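Local coordinates for protein transcription termination factor FttA (Pyrococcus horikoshii, PDB 3AF6) that probably cleaves single-stranded RNA with two bound zinc ions and terminates transcription by cutting nascent RNA at the exit channel of RNA polymerase, at residues I296-Q299 and Q300-G303; C624-L627 and A628-H632; V442-E445 and Y446-G450; Q161-S164 and K165-R168; V207-D210 and E211-V214. All coordinates share one frame; numbering follows the deposited sequence.

Contact 1 of 5, residues I296-Q299 and Q300-G303; sequences IEIQ and QSNG
The hydroxyl of Ser-301 bonds back to the carbonyl of Ile-298, with Ser-301 OG 2.8 Å from Ile-298 O. OG stands between its own backbone N and carbonyl carbon (chi1 73°). This swings it back over the preceding turn of helix. The hydroxyl reaches the Ile-298 oxygen well off the C=O direction, at 116°. The backbone N of Ser-301 takes another acceptor, Glu-297 O, at 2.9 Å. One residue earlier, the same ladder joins Gln-300 N to Ile-296 O at 3.1 Å. These are the last regular rungs of helix 282-301. The helix then stops in a Schellman motif. Gly-303, with positive phi, is its C-prime residue, and its N bonds to Gln-300 O at 2.6 Å. The residue after it donates its own N-H to Gln-299 O. Gln-300 has an extended chain that runs back along the helix. Its CG lies 3.3 Å from Ile-296 O, and its amide end passes by the backbone of Glu-297. The chain also touches Pro-306 and Arg-309 in the loop that follows. Gln-299 OE1 accepts a hydrogen bond from Leu-307 N, which ties the helix end to that loop. Ile-296 is the buried residue here and packs on Pro-310 and Ile-313 of helix 310-319. Asn-302 lies on the exposed side, its amide beside the Ile-298 carbonyl at an angle poor for a hydrogen bond.

Contact 2 of 5, residues C624-L627 and A628-H632; sequences CLDL and ATSIH
Thr-629 bonds twice to the carbonyl of Leu-625. Leu-625 O accepts the backbone N of Thr-629 at 2.8 Å and its OG1 at 3.2 Å. The amide comes nearly straight on, while the hydroxyl sits 48° out of the carbonyl plane. The other backbone bonds are ordinary rungs of helix 621-635. A second polar group forms round Asp-626. Its OD1 lies 2.9 Å from Ser-630 OG, but its main partner is Arg-597, by a salt bridge. Ser-630 N bonds to Asp-626 O at 2.7 Å. The modelled distance from Ser-630 OG to the same oxygen is too short to trust. The apolar group is Leu-627 and Ile-631. Their side chains cross at an angle, CD1 to CD1 3.8 Å. Leu-627 CG is anti to the backbone N (chi1 175°), which sets CD1 beside Ile-631. The pair packs against Leu-600 and Met-601 of helix 597-606 and against strand 613-617. The helix is the crossover of the beta-alpha-beta unit 613-617, 621-635, 638-640. The side chain of Cys-624 is about 6 Å from that of zinc ligand His-618. One flank is therefore greasy and buried, while the other is polar, and there Arg-597 would balance the charge of Asp-626.

Contact 3 of 5, residues V442-E445 and Y446-G450; sequences VLEE and YARIG
Glu-444 and Glu-445 approach the guanidinium of Arg-448 from two directions. Glu-444 comes over a face. Its OE1 lies 3.6 Å above the guanidinium plane, over the centre, and the carboxylate is turned 73° from that plane. Its chain bends at chi2 (-76°), which brings the carboxylate back over the arginine stem, with OE2 3.3 Å from Arg-448 CD. The salt bridge from Glu-444 OE2 to Arg-448 NE is long, at 3.7 Å, and no N-H points at that oxygen. Glu-445 comes to the edge instead. Its CG lies in the guanidinium plane, 3.4 Å from Arg-448 NH2. Its OE2 makes a salt bridge to Arg-448 NH2 at 3.6 Å, with the two flat groups 39° apart. OE1 pairs with Arg-374, so Glu-445 is shared by two arginines. Arg-448 NH1 also makes a weak hydrogen bond to Tyr-489 OH. The network sits where helix 435-447 of the beta-CASP region runs out. The last backbone bonds are weak, and a type I turn from Ala-447 to Gly-450 follows. Tyr-446 packs on Ile-413 and His-417 of helix 405-420. The attraction of the two glutamates for Arg-448 thus rests largely on charge and proximity.

Contact 4 of 5, residues Q161-S164 and K165-R168; sequences QTES and KDRR
Glu-163 and Arg-167 are joined by the first backbone bond of a new helix. Arg-167 N reaches Glu-163 O at 3.2 Å, close to the carbonyl direction. The next rung, Arg-168 N to Ser-164 O, is 3.1 Å. The backbone side is the close-packed part. Arg-168 CB sits 3.5 Å from Ser-164 O. Glu-163 holds the N-cap position of helix 164-178, after the short break that follows helix 151-161. Both helices belong to the archaeal CPSF-KH region. The acid pair is close too, but without a bond between its members. Glu-163 bends at chi2 (-85°), and its carboxylate comes beside that of Asp-166. Glu-163 OE2 and Asp-166 OD2 are 3.0 Å apart, with the two planes 42° apart. The like charges would be expected to repel, eased by Lys-318, a long and weak ion partner of both. The Lys-165 flank is the loose side. Ser-164 OG turns to it, where the stem of Lys-165 passes, CD 4.0 Å from Ser-164 OG. That lysine then runs out into solvent. Arg-167 also leaves the contact, and its NH1 makes weak hydrogen bonds to the carbonyls of Lys-318 and Thr-320.

Contact 5 of 5, residues V207-D210 and E211-V214; sequences VQTD and ESFV
A beta hairpin of the metallo-beta-lactamase region links strands 204-209 and 213-216, and Val-207 and Val-214 pair at the far end from the turn. This is an antiparallel hydrogen-bonded pair. Val-207 N meets Val-214 O at 2.9 Å, almost straight, and Val-214 N returns to Val-207 O at 3.2 Å. Their side chains lie side by side and point the same way, with Val-207 CB 3.4 Å from Val-214 CG2. Gln-208 and Phe-213 form the next, non-hydrogen-bonded pair, on the other face of the sheet. The CG of Gln-208 comes to the edge of the Phe-213 ring, in its plane, 3.3 Å from CE1. The amide and ring planes are 32° apart. The turn is tied by Thr-209. Its N bonds to Ser-212 O at 3.1 Å. Its OG1 takes two amides, Ser-212 N at 2.7 Å and Glu-211 N at 3.0 Å, the latter as in an ST turn. With OG1 placed between the backbone N and carbonyl carbon (chi1 70°), the hydroxyl faces the turn. Asp-334 also bonds to this hydroxyl and to Ser-212 OG, so both are held. The acids of the turn have partners elsewhere: Asp-210 with Tyr-184 and Glu-211 with Arg-180. Strand 189-193 flanks strand 204-209, and strand 251-253 flanks strand 213-216. The two valines pack on Leu-353 of strand 349-355, in the other sheet, so their face packs against the second sheet.

In the fold
Contacts 2 and 5 are the buried ones. Contacts 1 and 4 lie on the surface, and contact 3 is partly buried. Contacts 1 to 3 each follow a single helix, and contacts 1 and 3 sit at a C-terminal end. Contact 4 is the start of a helix, and contact 5 is the only hairpin. The buried pair combine apolar contacts with backbone bonds and tied polar groups. At the surface, charge plays a larger part in contact 4, whereas contact 1 relies on backbone and hydroxyl bonds. Contact 3 has the clearest salt-bridge network. Contacts 1 and 5 share the metallo-beta-lactamase range but their centres are about 37 Å apart. No two contacts touch.

Contact 1 of 5, residues I296-Q299 and Q300-G303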
loop_
_atom_site.group_PDB
_atom_site.type_symbol
_atom_site.label_atom_id
_atom_site.label_comp_id
_atom_site.label_asym_id
_atom_site.label_seq_id
_atom_site.Cartn_x
_atom_site.Cartn_y
_atom_site.Cartn_z
ATOM N N ILE A 296 -12.849 -8.307 -6.753
ATOM C CA ILE A 296 -14.257 -8.508 -7.047
ATOM C C ILE A 296 -14.450 -9.125 -8.428
ATOM O O ILE A 296 -15.361 -9.937 -8.636
ATOM C CB ILE A 296 -15.078 -7.197 -6.898
ATOM C CG1 ILE A 296 -14.420 -6.048 -7.647
ATOM C CG2 ILE A 296 -15.221 -6.859 -5.419
ATOM C CD1 ILE A 296 -15.103 -4.704 -7.404
ATOM N N GLU A 297 -13.576 -8.772 -9.366
ATOM C CA GLU A 297 -13.667 -9.342 -10.704
ATOM C C GLU A 297 -13.341 -10.841 -10.715
ATOM O O GLU A 297 -13.993 -11.616 -11.410
ATOM C CB GLU A 297 -12.743 -8.592 -11.664
ATOM C CG GLU A 297 -13.327 -7.286 -12.161
ATOM C CD GLU A 297 -12.337 -6.474 -12.976
ATOM O OE1 GLU A 297 -11.595 -7.074 -13.790
ATOM O OE2 GLU A 297 -12.312 -5.234 -12.811
ATOM N N ILE A 298 -12.337 -11.260 -9.956
ATOM C CA ILE A 298 -12.008 -12.684 -9.930
ATOM C C ILE A 298 -13.196 -13.477 -9.355
ATOM O O ILE A 298 -13.516 -14.574 -9.827
ATOM C CB ILE A 298 -10.724 -12.955 -9.096
ATOM C CG1 ILE A 298 -9.555 -12.153 -9.667
ATOM C CG2 ILE A 298 -10.383 -14.429 -9.118
ATOM C CD1 ILE A 298 -9.450 -12.204 -11.181
ATOM N N GLN A 299 -13.855 -12.906 -8.349
ATOM C CA GLN A 299 -15.015 -13.536 -7.736
ATOM C C GLN A 299 -16.133 -13.725 -8.762
ATOM O O GLN A 299 -16.713 -14.805 -8.875
ATOM C CB GLN A 299 -15.534 -12.685 -6.577
ATOM C CG GLN A 299 -14.752 -12.824 -5.286
ATOM C CD GLN A 299 -15.320 -11.970 -4.172
ATOM O OE1 GLN A 299 -15.342 -10.745 -4.262
ATOM N NE2 GLN A 299 -15.788 -12.615 -3.116
ATOM N N GLN A 300 -16.431 -12.665 -9.505
ATOM C CA GLN A 300 -17.476 -12.722 -10.516
ATOM C C GLN A 300 -17.125 -13.696 -11.633
ATOM O O GLN A 300 -17.978 -14.452 -12.092
ATOM C CB GLN A 300 -17.729 -11.326 -11.088
ATOM C CG GLN A 300 -18.272 -10.350 -10.057
ATOM C CD GLN A 300 -18.445 -8.951 -10.607
ATOM O OE1 GLN A 300 -17.484 -8.324 -11.040
ATOM N NE2 GLN A 300 -19.677 -8.453 -10.591
ATOM N N SER A 301 -15.870 -13.692 -12.067
ATOM C CA SER A 301 -15.461 -14.601 -13.132
ATOM C C SER A 301 -15.666 -16.022 -12.633
ATOM O O SER A 301 -15.662 -16.962 -13.415
ATOM C CB SER A 301 -13.986 -14.383 -13.522
ATOM O OG SER A 301 -13.092 -14.885 -12.540
ATOM N N ASN A 302 -15.837 -16.164 -11.321
ATOM C CA ASN A 302 -16.063 -17.463 -10.703
ATOM C C ASN A 302 -17.546 -17.704 -10.442
ATOM O O ASN A 302 -17.919 -18.678 -9.782
ATOM C CB ASN A 302 -15.312 -17.570 -9.380
ATOM C CG ASN A 302 -13.936 -18.159 -9.545
ATOM O OD1 ASN A 302 -13.703 -18.954 -10.456
ATOM N ND2 ASN A 302 -13.017 -17.793 -8.653
ATOM N N GLY A 303 -18.384 -16.808 -10.949
ATOM C CA GLY A 303 -19.814 -16.945 -10.761
ATOM C C GLY A 303 -20.272 -16.744 -9.328
ATOM O O GLY A 303 -21.351 -17.215 -8.953
#

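Contact 2 of 5, residues C624-L627 and A628-H632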
loop_
_atom_site.group_PDB
_atom_site.type_symbol
_atom_site.label_atom_id
_atom_site.label_comp_id
_atom_site.label_asym_id
_atom_site.label_seq_id
_atom_site.Cartn_x
_atom_site.Cartn_y
_atom_site.Cartn_z
ATOM N N CYS A 624 3.610 -17.010 16.683
ATOM C CA CYS A 624 3.518 -15.758 17.433
ATOM C C CYS A 624 4.014 -16.016 18.834
ATOM O O CYS A 624 4.728 -15.199 19.424
ATOM C CB CYS A 624 2.087 -15.247 17.503
ATOM S SG CYS A 624 1.390 -14.770 15.926
ATOM N N LEU A 625 3.626 -17.174 19.355
ATOM C CA LEU A 625 4.005 -17.599 20.692
ATOM C C LEU A 625 5.522 -17.726 20.773
ATOM O O LEU A 625 6.171 -17.133 21.646
ATOM C CB LEU A 625 3.361 -18.951 20.998
ATOM C CG LEU A 625 2.984 -19.193 22.457
ATOM C CD1 LEU A 625 4.215 -19.199 23.338
ATOM C CD2 LEU A 625 2.026 -18.086 22.891
ATOM N N ASP A 626 6.067 -18.498 19.835
ATOM C CA ASP A 626 7.499 -18.768 19.732
ATOM C C ASP A 626 8.329 -17.476 19.702
ATOM O O ASP A 626 9.236 -17.284 20.519
ATOM C CB ASP A 626 7.759 -19.589 18.465
ATOM C CG ASP A 626 9.132 -20.236 18.456
ATOM O OD1 ASP A 626 10.099 -19.588 18.916
ATOM O OD2 ASP A 626 9.248 -21.388 17.974
ATOM N N LEU A 627 8.015 -16.590 18.756
ATOM C CA LEU A 627 8.736 -15.337 18.632
ATOM C C LEU A 627 8.676 -14.533 19.931
ATOM O O LEU A 627 9.696 -14.049 20.420
ATOM C CB LEU A 627 8.155 -14.529 17.475
ATOM C CG LEU A 627 8.709 -13.119 17.244
ATOM C CD1 LEU A 627 10.232 -13.157 17.025
ATOM C CD2 LEU A 627 8.008 -12.522 16.049
ATOM N N ALA A 628 7.474 -14.400 20.486
ATOM C CA ALA A 628 7.254 -13.658 21.728
ATOM C C ALA A 628 8.088 -14.233 22.867
ATOM O O ALA A 628 8.791 -13.500 23.570
ATOM C CB ALA A 628 5.767 -13.696 22.097
ATOM N N THR A 629 7.994 -15.545 23.052
ATOM C CA THR A 629 8.746 -16.230 24.092
ATOM C C THR A 629 10.234 -16.038 23.845
ATOM O O THR A 629 10.992 -15.736 24.772
ATOM C CB THR A 629 8.443 -17.744 24.095
ATOM O OG1 THR A 629 7.099 -17.964 24.545
ATOM C CG2 THR A 629 9.417 -18.483 24.999
ATOM N N SER A 630 10.643 -16.204 22.589
ATOM C CA SER A 630 12.041 -16.057 22.205
ATOM C C SER A 630 12.599 -14.663 22.466
ATOM O O SER A 630 13.699 -14.526 22.993
ATOM C CB SER A 630 12.214 -16.381 20.732
ATOM O OG SER A 630 11.609 -17.613 20.425
ATOM N N ILE A 631 11.856 -13.627 22.088
ATOM C CA ILE A 631 12.312 -12.256 22.300
ATOM C C ILE A 631 12.558 -11.999 23.785
ATOM O O ILE A 631 13.601 -11.474 24.175
ATOM C CB ILE A 631 11.276 -11.230 21.789
ATOM C CG1 ILE A 631 11.181 -11.300 20.261
ATOM C CG2 ILE A 631 11.658 -9.831 22.244
ATOM C CD1 ILE A 631 10.094 -10.444 19.677
ATOM N N HIS A 632 11.589 -12.379 24.610
ATOM C CA HIS A 632 11.696 -12.179 26.047
ATOM C C HIS A 632 12.932 -12.847 26.642
ATOM O O HIS A 632 13.670 -12.249 27.425
ATOM C CB HIS A 632 10.471 -12.742 26.758
ATOM C CG HIS A 632 10.549 -12.623 28.245
ATOM N ND1 HIS A 632 10.440 -11.413 28.899
ATOM C CD2 HIS A 632 10.777 -13.551 29.204
ATOM C CE1 HIS A 632 10.596 -11.603 30.196
ATOM N NE2 HIS A 632 10.802 -12.891 30.408
#

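Contact 3 of 5, residues V442-E445 and Y446-G450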
loop_
_atom_site.group_PDB
_atom_site.type_symbol
_atom_site.label_atom_id
_atom_site.label_comp_id
_atom_site.label_asym_id
_atom_site.label_seq_id
_atom_site.Cartn_x
_atom_site.Cartn_y
_atom_site.Cartn_z
ATOM N N VAL A 442 14.920 -10.162 -10.622
ATOM C CA VAL A 442 15.873 -11.250 -10.649
ATOM C C VAL A 442 16.069 -11.776 -12.071
ATOM O O VAL A 442 17.200 -11.963 -12.498
ATOM C CB VAL A 442 15.442 -12.407 -9.734
ATOM C CG1 VAL A 442 16.377 -13.582 -9.911
ATOM C CG2 VAL A 442 15.467 -11.950 -8.293
ATOM N N LEU A 443 14.987 -12.002 -12.810
ATOM C CA LEU A 443 15.122 -12.512 -14.176
ATOM C C LEU A 443 15.601 -11.461 -15.178
ATOM O O LEU A 443 16.204 -11.798 -16.195
ATOM C CB LEU A 443 13.795 -13.096 -14.664
ATOM C CG LEU A 443 13.244 -14.311 -13.919
ATOM C CD1 LEU A 443 11.860 -14.643 -14.461
ATOM C CD2 LEU A 443 14.175 -15.487 -14.066
ATOM N N GLU A 444 15.337 -10.191 -14.882
ATOM C CA GLU A 444 15.727 -9.094 -15.765
ATOM C C GLU A 444 17.234 -8.803 -15.703
ATOM O O GLU A 444 17.830 -8.394 -16.697
ATOM C CB GLU A 444 14.919 -7.842 -15.416
ATOM C CG GLU A 444 14.958 -6.732 -16.460
ATOM C CD GLU A 444 16.263 -5.950 -16.456
ATOM O OE1 GLU A 444 16.679 -5.481 -15.374
ATOM O OE2 GLU A 444 16.863 -5.794 -17.542
ATOM N N GLU A 445 17.851 -9.003 -14.542
ATOM C CA GLU A 445 19.285 -8.780 -14.438
ATOM C C GLU A 445 19.948 -10.008 -15.021
ATOM O O GLU A 445 21.041 -9.942 -15.581
ATOM C CB GLU A 445 19.735 -8.611 -12.985
ATOM C CG GLU A 445 21.259 -8.497 -12.833
ATOM C CD GLU A 445 21.684 -7.982 -11.471
ATOM O OE1 GLU A 445 21.467 -8.694 -10.467
ATOM O OE2 GLU A 445 22.235 -6.860 -11.402
ATOM N N TYR A 446 19.274 -11.136 -14.883
ATOM C CA TYR A 446 19.796 -12.381 -15.399
ATOM C C TYR A 446 19.638 -12.386 -16.910
ATOM O O TYR A 446 20.339 -13.110 -17.616
ATOM C CB TYR A 446 19.033 -13.550 -14.790
ATOM C CG TYR A 446 19.408 -14.878 -15.374
ATOM C CD1 TYR A 446 20.669 -15.424 -15.160
ATOM C CD2 TYR A 446 18.506 -15.580 -16.167
ATOM C CE1 TYR A 446 21.029 -16.645 -15.729
ATOM C CE2 TYR A 446 18.848 -16.801 -16.740
ATOM C CZ TYR A 446 20.111 -17.329 -16.524
ATOM O OH TYR A 446 20.456 -18.522 -17.130
ATOM N N ALA A 447 18.708 -11.574 -17.399
ATOM C CA ALA A 447 18.453 -11.474 -18.830
ATOM C C ALA A 447 19.586 -10.734 -19.543
ATOM O O ALA A 447 20.073 -11.183 -20.578
ATOM C CB ALA A 447 17.129 -10.757 -19.071
ATOM N N ARG A 448 19.994 -9.604 -18.971
ATOM C CA ARG A 448 21.051 -8.766 -19.522
ATOM C C ARG A 448 22.425 -9.412 -19.622
ATOM O O ARG A 448 23.363 -8.788 -20.118
ATOM C CB ARG A 448 21.179 -7.480 -18.709
ATOM C CG ARG A 448 20.006 -6.538 -18.860
ATOM C CD ARG A 448 20.137 -5.361 -17.919
ATOM N NE ARG A 448 20.376 -5.808 -16.550
ATOM C CZ ARG A 448 20.303 -5.019 -15.485
ATOM N NH1 ARG A 448 19.991 -3.737 -15.630
ATOM N NH2 ARG A 448 20.548 -5.508 -14.276
ATOM N N ILE A 449 22.561 -10.645 -19.148
ATOM C CA ILE A 449 23.848 -11.323 -19.236
ATOM C C ILE A 449 23.715 -12.629 -20.017
ATOM O O ILE A 449 24.577 -13.506 -19.947
ATOM C CB ILE A 449 24.461 -11.579 -17.824
ATOM C CG1 ILE A 449 23.639 -12.609 -17.038
ATOM C CG2 ILE A 449 24.547 -10.259 -17.064
ATOM C CD1 ILE A 449 24.099 -14.048 -17.222
ATOM N N GLY A 450 22.624 -12.743 -20.766
ATOM C CA GLY A 450 22.399 -13.927 -21.574
ATOM C C GLY A 450 21.998 -15.170 -20.807
ATOM O O GLY A 450 22.825 -16.057 -20.550
#

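Contact 4 of 5, residues Q161-S164 and K165-R168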
loop_
_atom_site.group_PDB
_atom_site.type_symbol
_atom_site.label_atom_id
_atom_site.label_comp_id
_atom_site.label_asym_id
_atom_site.label_seq_id
_atom_site.Cartn_x
_atom_site.Cartn_y
_atom_site.Cartn_z
ATOM N N GLN A 161 -10.717 14.658 -9.795
ATOM C CA GLN A 161 -11.010 15.932 -10.445
ATOM C C GLN A 161 -12.485 16.110 -10.797
ATOM O O GLN A 161 -12.991 17.232 -10.805
ATOM C CB GLN A 161 -10.144 16.114 -11.700
ATOM C CG GLN A 161 -10.257 15.002 -12.737
ATOM C CD GLN A 161 -9.479 15.299 -14.026
ATOM O OE1 GLN A 161 -9.316 14.422 -14.886
ATOM N NE2 GLN A 161 -9.005 16.539 -14.166
ATOM N N THR A 162 -13.179 15.012 -11.076
ATOM C CA THR A 162 -14.594 15.097 -11.420
ATOM C C THR A 162 -15.465 14.942 -10.182
ATOM O O THR A 162 -16.662 14.674 -10.283
ATOM C CB THR A 162 -15.000 14.010 -12.444
ATOM O OG1 THR A 162 -14.745 12.714 -11.893
ATOM C CG2 THR A 162 -14.213 14.170 -13.738
ATOM N N GLU A 163 -14.857 15.111 -9.013
ATOM C CA GLU A 163 -15.568 14.985 -7.745
ATOM C C GLU A 163 -15.083 16.052 -6.775
ATOM O O GLU A 163 -15.323 15.956 -5.575
ATOM C CB GLU A 163 -15.315 13.606 -7.127
ATOM C CG GLU A 163 -15.988 12.424 -7.821
ATOM C CD GLU A 163 -17.416 12.204 -7.353
ATOM O OE1 GLU A 163 -17.905 11.054 -7.440
ATOM O OE2 GLU A 163 -18.052 13.183 -6.904
ATOM N N SER A 164 -14.394 17.059 -7.305
ATOM C CA SER A 164 -13.856 18.146 -6.494
ATOM C C SER A 164 -14.836 18.626 -5.430
ATOM O O SER A 164 -14.443 18.906 -4.299
ATOM C CB SER A 164 -13.455 19.324 -7.384
ATOM O OG SER A 164 -14.575 19.858 -8.064
ATOM N N LYS A 165 -16.110 18.723 -5.795
ATOM C CA LYS A 165 -17.134 19.165 -4.856
ATOM C C LYS A 165 -17.079 18.373 -3.552
ATOM O O LYS A 165 -16.723 18.915 -2.504
ATOM C CB LYS A 165 -18.528 19.032 -5.480
ATOM C CG LYS A 165 -19.125 20.344 -5.969
ATOM C CD LYS A 165 -18.253 20.990 -7.038
ATOM C CE LYS A 165 -18.809 22.341 -7.463
ATOM N NZ LYS A 165 -17.986 22.960 -8.540
ATOM N N ASP A 166 -17.426 17.090 -3.624
ATOM C CA ASP A 166 -17.414 16.230 -2.448
ATOM C C ASP A 166 -16.096 16.272 -1.678
ATOM O O ASP A 166 -16.079 16.582 -0.488
ATOM C CB ASP A 166 -17.715 14.779 -2.835
ATOM C CG ASP A 166 -19.136 14.586 -3.330
ATOM O OD1 ASP A 166 -20.045 15.279 -2.823
ATOM O OD2 ASP A 166 -19.343 13.727 -4.216
ATOM N N ARG A 167 -14.994 15.967 -2.355
ATOM C CA ARG A 167 -13.695 15.958 -1.698
ATOM C C ARG A 167 -13.457 17.177 -0.819
ATOM O O ARG A 167 -12.869 17.067 0.255
ATOM C CB ARG A 167 -12.570 15.828 -2.725
ATOM C CG ARG A 167 -11.179 15.864 -2.103
ATOM C CD ARG A 167 -10.233 14.895 -2.798
ATOM N NE ARG A 167 -10.201 13.586 -2.149
ATOM C CZ ARG A 167 -9.449 13.288 -1.092
ATOM N NH1 ARG A 167 -9.496 12.069 -0.575
ATOM N NH2 ARG A 167 -8.639 14.195 -0.562
ATOM N N ARG A 168 -13.917 18.335 -1.273
ATOM C CA ARG A 168 -13.760 19.572 -0.517
ATOM C C ARG A 168 -14.606 19.483 0.754
ATOM O O ARG A 168 -14.157 19.823 1.850
ATOM C CB ARG A 168 -14.229 20.749 -1.371
ATOM C CG ARG A 168 -13.879 22.133 -0.836
ATOM C CD ARG A 168 -14.659 23.205 -1.605
ATOM N NE ARG A 168 -14.755 22.894 -3.035
ATOM C CZ ARG A 168 -15.625 23.456 -3.873
ATOM N NH1 ARG A 168 -16.483 24.372 -3.432
ATOM N NH2 ARG A 168 -15.648 23.091 -5.153
#

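Contact 5 of 5, residues V207-D210 and E211-V214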
loop_
_atom_site.group_PDB
_atom_site.type_symbol
_atom_site.label_atom_id
_atom_site.label_comp_id
_atom_site.label_asym_id
_atom_site.label_seq_id
_atom_site.Cartn_x
_atom_site.Cartn_y
_atom_site.Cartn_z
ATOM N N VAL A 207 -7.293 0.792 17.882
ATOM C CA VAL A 207 -6.588 1.532 18.931
ATOM C C VAL A 207 -7.593 2.435 19.619
ATOM O O VAL A 207 -8.318 3.167 18.951
ATOM C CB VAL A 207 -5.436 2.412 18.365
ATOM C CG1 VAL A 207 -4.773 3.170 19.492
ATOM C CG2 VAL A 207 -4.415 1.542 17.646
ATOM N N GLN A 208 -7.634 2.380 20.949
ATOM C CA GLN A 208 -8.577 3.186 21.718
ATOM C C GLN A 208 -7.949 4.078 22.777
ATOM O O GLN A 208 -6.924 3.730 23.384
ATOM C CB GLN A 208 -9.571 2.301 22.483
ATOM C CG GLN A 208 -10.173 1.137 21.741
ATOM C CD GLN A 208 -10.894 0.199 22.690
ATOM O OE1 GLN A 208 -11.723 0.622 23.485
ATOM N NE2 GLN A 208 -10.577 -1.083 22.608
ATOM N N THR A 209 -8.607 5.215 23.003
ATOM C CA THR A 209 -8.259 6.161 24.061
ATOM C C THR A 209 -9.635 6.696 24.469
ATOM O O THR A 209 -10.621 6.444 23.780
ATOM C CB THR A 209 -7.399 7.349 23.587
ATOM O OG1 THR A 209 -8.192 8.212 22.763
ATOM C CG2 THR A 209 -6.169 6.862 22.833
ATOM N N ASP A 210 -9.718 7.408 25.582
ATOM C CA ASP A 210 -10.994 7.968 26.000
ATOM C C ASP A 210 -11.437 9.077 25.045
ATOM O O ASP A 210 -12.551 9.587 25.141
ATOM C CB ASP A 210 -10.905 8.533 27.422
ATOM C CG ASP A 210 -9.767 9.539 27.599
ATOM O OD1 ASP A 210 -9.946 10.492 28.387
ATOM O OD2 ASP A 210 -8.694 9.381 26.978
ATOM N N GLU A 211 -10.572 9.437 24.105
ATOM C CA GLU A 211 -10.911 10.504 23.183
ATOM C C GLU A 211 -11.021 10.077 21.736
ATOM O O GLU A 211 -11.705 10.731 20.956
ATOM C CB GLU A 211 -9.872 11.629 23.282
ATOM C CG GLU A 211 -10.178 12.876 22.447
ATOM C CD GLU A 211 -11.544 13.487 22.765
ATOM O OE1 GLU A 211 -12.018 13.319 23.912
ATOM O OE2 GLU A 211 -12.138 14.145 21.878
ATOM N N SER A 212 -10.377 8.975 21.368
ATOM C CA SER A 212 -10.393 8.601 19.968
ATOM C C SER A 212 -10.369 7.125 19.632
ATOM O O SER A 212 -10.186 6.267 20.491
ATOM C CB SER A 212 -9.202 9.257 19.268
ATOM O OG SER A 212 -9.070 10.615 19.632
ATOM N N PHE A 213 -10.519 6.865 18.341
ATOM C CA PHE A 213 -10.501 5.521 17.810
ATOM C C PHE A 213 -9.912 5.530 16.404
ATOM O O PHE A 213 -10.294 6.346 15.550
ATOM C CB PHE A 213 -11.922 4.950 17.760
ATOM C CG PHE A 213 -12.505 4.677 19.106
ATOM C CD1 PHE A 213 -12.014 3.637 19.891
ATOM C CD2 PHE A 213 -13.559 5.449 19.591
ATOM C CE1 PHE A 213 -12.568 3.363 21.145
ATOM C CE2 PHE A 213 -14.123 5.185 20.838
ATOM C CZ PHE A 213 -13.625 4.136 21.620
ATOM N N VAL A 214 -8.963 4.634 16.178
ATOM C CA VAL A 214 -8.352 4.500 14.872
ATOM C C VAL A 214 -8.217 3.014 14.565
ATOM O O VAL A 214 -7.928 2.194 15.448
ATOM C CB VAL A 214 -6.952 5.167 14.788
ATOM C CG1 VAL A 214 -7.053 6.651 15.081
ATOM C CG2 VAL A 214 -6.006 4.492 15.739
#